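Local coordinates for protein putative HTH-type transcriptional regulator PH0061 (Pyrococcus horikoshii, PDB 2DBB) that probably binds DNA in a sequence-specific manner as a transcriptional regulator of the AsnC family, through a helix-turn-helix domain, at residues Asp8-Asp11 / Met12-Val15. Sequence-based numbering, arbitrary orientation.
Sequences DRVD and MQLV
Q13 reaches back along the first turn of helix 9-18, its extended side chain lying over the main chain of R9 and V10. With CG beside its own backbone N (chi1 -58°) and the chain extended beyond it, CG comes 3.1 Å from R9 O and the amide is carried back toward the start of the helix. There Q13 OE1 lies 3.6 Å from V10 CA, with V10 CG2 a little farther off, while Q13 NE2 stands obliquely to the R9 guanidinium at 4.4 Å from R9 NE, a loose approach. Cutting the Q13 side chain back to an alanine here removes CG and the amide, and would probably uncover R9 O on that side and leave V10 CA and CG2 without their OE1 neighbour.

The main chain of this turn closes four i to i+4 bonds: M12 N gives to D8 O, Q13 N to R9 O, L14 N to V10 O and V15 N to D11 O, the last two at 3.0 Å. L14 CB and V15 CG2 both rest against D11 O, at 3.3 and 3.4 Å respectively. D8 is the N-cap: its OD2 accepts from D11 N at 3.1 Å, met from above the carboxylate plane, and more weakly from V10 N. R43 of helix 37-49 makes salt bridges to D8 OD2 and D11 OD1, so one guanidinium ties both acids and probably offsets their neighbouring charges. V10 and L14 also pack on R43, whereas M12 and V15 meet L65 of the second subunit. The arrangement is a side-chain N-cap opening the first helix of an AsnC-type winged helix-turn-helix domain, joined through R43 to the predicted helix-turn-helix motif.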
ATOM      1  N   ASP B   8       7.851 -19.735  10.536  1.00 60.37           N
ATOM      2  CA  ASP B   8       9.127 -19.716  11.255  1.00 57.31           C
ATOM      3  C   ASP B   8       9.516 -18.328  11.783  1.00 55.51           C
ATOM      4  O   ASP B   8       9.302 -17.315  11.115  1.00 53.97           O
ATOM      5  CB  ASP B   8      10.222 -20.260  10.336  1.00 59.36           C
ATOM      6  CG  ASP B   8      11.600 -20.156  10.943  1.00 60.48           C
ATOM      7  OD1 ASP B   8      11.857 -20.828  11.965  1.00 60.33           O
ATOM      8  OD2 ASP B   8      12.425 -19.397  10.391  1.00 61.51           O
ATOM      9  N   ARG B   9      10.098 -18.292  12.981  1.00 53.46           N
ATOM     10  CA  ARG B   9      10.496 -17.035  13.612  1.00 51.78           C
ATOM     11  C   ARG B   9      11.514 -16.222  12.813  1.00 49.40           C
ATOM     12  O   ARG B   9      11.438 -14.992  12.769  1.00 48.10           O
ATOM     13  CB  ARG B   9      11.051 -17.295  15.015  1.00 54.12           C
ATOM     14  CG  ARG B   9      11.266 -16.019  15.826  1.00 57.91           C
ATOM     15  CD  ARG B   9      11.761 -16.311  17.239  1.00 60.79           C
ATOM     16  NE  ARG B   9      11.800 -15.108  18.069  1.00 63.37           N
ATOM     17  CZ  ARG B   9      10.726 -14.392  18.407  1.00 65.62           C
ATOM     18  NH1 ARG B   9       9.522 -14.759  17.986  1.00 65.53           N
ATOM     19  NH2 ARG B   9      10.859 -13.312  19.168  1.00 66.46           N
ATOM     20  N   VAL B  10      12.473 -16.904  12.197  1.00 45.77           N
ATOM     21  CA  VAL B  10      13.486 -16.222  11.402  1.00 41.82           C
ATOM     22  C   VAL B  10      12.891 -15.697  10.097  1.00 39.45           C
ATOM     23  O   VAL B  10      13.292 -14.644   9.606  1.00 38.34           O
ATOM     24  CB  VAL B  10      14.666 -17.156  11.082  1.00 42.22           C
ATOM     25  CG1 VAL B  10      15.631 -16.473  10.122  1.00 41.17           C
ATOM     26  CG2 VAL B  10      15.381 -17.535  12.373  1.00 43.14           C
ATOM     27  N   ASP B  11      11.935 -16.429   9.533  1.00 37.54           N
ATOM     28  CA  ASP B  11      11.303 -15.987   8.296  1.00 36.39           C
ATOM     29  C   ASP B  11      10.561 -14.674   8.536  1.00 33.44           C
ATOM     30  O   ASP B  11      10.592 -13.775   7.699  1.00 28.65           O
ATOM     31  CB  ASP B  11      10.321 -17.038   7.770  1.00 38.17           C
ATOM     32  CG  ASP B  11      11.018 -18.283   7.244  1.00 40.71           C
ATOM     33  OD1 ASP B  11      11.934 -18.153   6.405  1.00 40.13           O
ATOM     34  OD2 ASP B  11      10.639 -19.398   7.661  1.00 44.68           O
ATOM     35  N   MET B  12       9.898 -14.560   9.683  1.00 33.60           N
ATOM     36  CA  MET B  12       9.161 -13.342   9.991  1.00 34.52           C
ATOM     37  C   MET B  12      10.111 -12.154  10.158  1.00 32.21           C
ATOM     38  O   MET B  12       9.828 -11.062   9.681  1.00 31.99           O
ATOM     39  CB  MET B  12       8.320 -13.524  11.257  1.00 36.35           C
ATOM     40  CG  MET B  12       7.315 -12.391  11.518  1.00 41.43           C
ATOM     41  SD  MET B  12       6.012 -12.184  10.246  1.00 44.06           S
ATOM     42  CE  MET B  12       6.565 -10.720   9.433  1.00 43.74           C
ATOM     43  N   GLN B  13      11.240 -12.368  10.825  1.00 31.91           N
ATOM     44  CA  GLN B  13      12.208 -11.289  11.023  1.00 31.40           C
ATOM     45  C   GLN B  13      12.692 -10.814   9.661  1.00 28.94           C
ATOM     46  O   GLN B  13      12.790  -9.617   9.396  1.00 28.02           O
ATOM     47  CB  GLN B  13      13.397 -11.788  11.845  1.00 33.18           C
ATOM     48  CG  GLN B  13      13.010 -12.339  13.209  1.00 37.19           C
ATOM     49  CD  GLN B  13      14.194 -12.929  13.959  1.00 38.55           C
ATOM     50  OE1 GLN B  13      15.047 -13.587  13.370  1.00 39.05           O
ATOM     51  NE2 GLN B  13      14.235 -12.709  15.269  1.00 41.11           N
ATOM     52  N   LEU B  14      12.974 -11.781   8.800  1.00 26.98           N
ATOM     53  CA  LEU B  14      13.443 -11.533   7.448  1.00 28.02           C
ATOM     54  C   LEU B  14      12.418 -10.675   6.691  1.00 25.87           C
ATOM     55  O   LEU B  14      12.773  -9.740   5.983  1.00 25.00           O
ATOM     56  CB  LEU B  14      13.651 -12.886   6.768  1.00 29.63           C
ATOM     57  CG  LEU B  14      14.640 -13.074   5.624  1.00 33.62           C
ATOM     58  CD1 LEU B  14      15.935 -12.311   5.878  1.00 35.01           C
ATOM     59  CD2 LEU B  14      14.919 -14.560   5.494  1.00 33.69           C
ATOM     60  N   VAL B  15      11.142 -10.999   6.855  1.00 25.97           N
ATOM     61  CA  VAL B  15      10.080 -10.247   6.207  1.00 25.12           C
ATOM     62  C   VAL B  15      10.057  -8.821   6.753  1.00 26.02           C
ATOM     63  O   VAL B  15       9.957  -7.849   5.998  1.00 25.35           O
ATOM     64  CB  VAL B  15       8.716 -10.936   6.441  1.00 24.58           C
ATOM     65  CG1 VAL B  15       7.577  -9.963   6.171  1.00 24.13           C
ATOM     66  CG2 VAL B  15       8.603 -12.159   5.528  1.00 24.62           C
TER